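Local coordinates for alpha-galactosidase (Lactobacillus brevis, PDB 3MI6), which probably hydrolyses terminal, non-reducing alpha-D-galactose residues of alpha-D-galactosides, as a member of glycosyl hydrolase family 36, at residues E346-T351 and E605-K610. Numbering follows the deposited sequence.
Sequences EAKLMT and ELDITK
Lys348 reaches from helix 346-358 to Asp607 and Thr609, its amino group facing both the carboxylate and the threonine hydroxyl. NZ forms a salt bridge with Asp607 OD2 at 3.6 Å and a weak hydrogen bond to Thr609 OG1 at 3.4 Å. The lysine leaves the helix with CG anti to the backbone N (chi1 170°), bends at chi2, and then runs extended to meet the aspartate coming from the opposite direction. The other carboxylate oxygen, OD1, accepts a hydrogen bond from Thr609 OG1 at 2.8 Å, on its syn side but 34° out of the carboxylate plane. Beside this polar cluster, the methyl CG2 of Thr609 packs 3.5 Å from OG1 of Thr351, a hydroxyl that donates to the carbonyl O of Lys348 one turn back. With Asp607 replaced by alanine, Lys348 would probably lose its countercharge and the Thr609 hydroxyl the acceptor that fixes its rotation. The contact joins helix 346-358, which follows the first barrel strand and the short helix 337-340, to the loop after the last strand, 601-604, across the TIM barrel's closing seam. With Lys610 NZ 4.9 Å from Lys348 NZ, the carboxylate probably eases, but only partly, their mutual repulsion.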
loop_
_atom_site.group_PDB
_atom_site.type_symbol
_atom_site.label_atom_id
_atom_site.label_comp_id
_atom_site.label_asym_id
_atom_site.label_seq_id
_atom_site.Cartn_x
_atom_site.Cartn_y
_atom_site.Cartn_z
ATOM N N GLU D 346 -31.172 -35.325 -35.356
ATOM C CA GLU D 346 -32.225 -35.680 -34.401
ATOM C C GLU D 346 -31.936 -36.958 -33.610
ATOM O O GLU D 346 -32.039 -36.978 -32.380
ATOM C CB GLU D 346 -33.584 -35.799 -35.088
ATOM C CG GLU D 346 -34.599 -36.524 -34.226
ATOM C CD GLU D 346 -36.000 -35.969 -34.357
ATOM O OE1 GLU D 346 -36.303 -35.340 -35.393
ATOM O OE2 GLU D 346 -36.803 -36.171 -33.419
ATOM N N ALA D 347 -31.579 -38.016 -34.328
ATOM C CA ALA D 347 -31.297 -39.312 -33.730
ATOM C C ALA D 347 -30.201 -39.239 -32.669
ATOM O O ALA D 347 -30.322 -39.835 -31.602
ATOM C CB ALA D 347 -30.917 -40.304 -34.808
ATOM N N LYS D 348 -29.124 -38.522 -32.971
ATOM C CA LYS D 348 -28.038 -38.357 -32.014
ATOM C C LYS D 348 -28.526 -37.634 -30.776
ATOM O O LYS D 348 -28.133 -37.968 -29.667
ATOM C CB LYS D 348 -26.865 -37.589 -32.631
ATOM C CG LYS D 348 -25.788 -37.157 -31.631
ATOM C CD LYS D 348 -25.095 -38.340 -30.984
ATOM C CE LYS D 348 -24.040 -37.875 -29.987
ATOM N NZ LYS D 348 -23.219 -38.989 -29.416
ATOM N N LEU D 349 -29.386 -36.639 -30.967
ATOM C CA LEU D 349 -29.864 -35.831 -29.845
ATOM C C LEU D 349 -30.848 -36.605 -28.971
ATOM O O LEU D 349 -30.985 -36.340 -27.770
ATOM C CB LEU D 349 -30.485 -34.510 -30.327
ATOM C CG LEU D 349 -29.525 -33.360 -30.671
ATOM C CD1 LEU D 349 -30.325 -32.131 -31.018
ATOM C CD2 LEU D 349 -28.534 -33.049 -29.537
HETATM N N MSE D 350 -31.527 -37.570 -29.577
HETATM C CA MSE D 350 -32.465 -38.392 -28.839
HETATM C C MSE D 350 -31.735 -39.262 -27.812
HETATM O O MSE D 350 -32.207 -39.451 -26.691
HETATM C CB MSE D 350 -33.297 -39.247 -29.793
HETATM C CG MSE D 350 -34.646 -39.595 -29.217
HETATM SE SE MSE D 350 -35.583 -37.965 -28.691
HETATM C CE MSE D 350 -36.351 -37.520 -30.441
ATOM N N THR D 351 -30.579 -39.789 -28.198
ATOM C CA THR D 351 -29.773 -40.544 -27.258
ATOM C C THR D 351 -29.496 -39.676 -26.030
ATOM O O THR D 351 -29.533 -40.162 -24.901
ATOM C CB THR D 351 -28.448 -41.065 -27.887
ATOM O OG1 THR D 351 -27.553 -39.974 -28.138
ATOM C CG2 THR D 351 -28.718 -41.815 -29.185
ATOM N N GLU D 605 -23.773 -29.307 -19.841
ATOM C CA GLU D 605 -23.421 -28.964 -21.212
ATOM C C GLU D 605 -22.348 -29.916 -21.711
ATOM O O GLU D 605 -21.355 -29.493 -22.306
ATOM C CB GLU D 605 -22.942 -27.509 -21.287
ATOM C CG GLU D 605 -23.008 -26.909 -22.691
ATOM C CD GLU D 605 -22.901 -25.381 -22.701
ATOM O OE1 GLU D 605 -23.425 -24.722 -21.773
ATOM O OE2 GLU D 605 -22.301 -24.838 -23.652
ATOM N N LEU D 606 -22.543 -31.205 -21.441
ATOM C CA LEU D 606 -21.590 -32.219 -21.866
ATOM C C LEU D 606 -22.262 -33.450 -22.456
ATOM O O LEU D 606 -23.426 -33.727 -22.180
ATOM C CB LEU D 606 -20.631 -32.603 -20.734
ATOM C CG LEU D 606 -20.933 -33.522 -19.552
ATOM C CD1 LEU D 606 -19.762 -33.412 -18.605
ATOM C CD2 LEU D 606 -22.184 -33.141 -18.842
ATOM N N ASP D 607 -21.524 -34.171 -23.295
ATOM C CA ASP D 607 -22.062 -35.347 -23.947
ATOM C C ASP D 607 -22.141 -36.492 -22.955
ATOM O O ASP D 607 -21.207 -37.282 -22.843
ATOM C CB ASP D 607 -21.184 -35.746 -25.121
ATOM C CG ASP D 607 -21.852 -36.753 -26.012
ATOM O OD1 ASP D 607 -22.941 -37.229 -25.629
ATOM O OD2 ASP D 607 -21.307 -37.055 -27.095
ATOM N N ILE D 608 -23.253 -36.578 -22.232
ATOM C CA ILE D 608 -23.419 -37.603 -21.203
ATOM C C ILE D 608 -23.579 -39.009 -21.786
ATOM O O ILE D 608 -23.469 -39.996 -21.058
ATOM C CB ILE D 608 -24.594 -37.287 -20.266
ATOM C CG1 ILE D 608 -25.872 -37.064 -21.064
ATOM C CG2 ILE D 608 -24.302 -36.059 -19.445
ATOM C CD1 ILE D 608 -27.034 -36.677 -20.207
ATOM N N THR D 609 -23.833 -39.102 -23.092
ATOM C CA THR D 609 -23.820 -40.391 -23.780
ATOM C C THR D 609 -22.404 -40.993 -23.821
ATOM O O THR D 609 -22.246 -42.197 -24.011
ATOM C CB THR D 609 -24.411 -40.305 -25.221
ATOM O OG1 THR D 609 -23.384 -39.963 -26.162
ATOM C CG2 THR D 609 -25.543 -39.287 -25.297
ATOM N N LYS D 610 -21.388 -40.150 -23.629
ATOM C CA LYS D 610 -19.977 -40.559 -23.643
ATOM C C LYS D 610 -19.363 -40.689 -22.248
ATOM O O LYS D 610 -18.173 -40.437 -22.066
ATOM C CB LYS D 610 -19.128 -39.554 -24.441
ATOM C CG LYS D 610 -19.238 -39.650 -25.951
ATOM C CD LYS D 610 -18.103 -38.864 -26.628
ATOM C CE LYS D 610 -18.310 -38.718 -28.149
ATOM N NZ LYS D 610 -18.458 -40.023 -28.873
#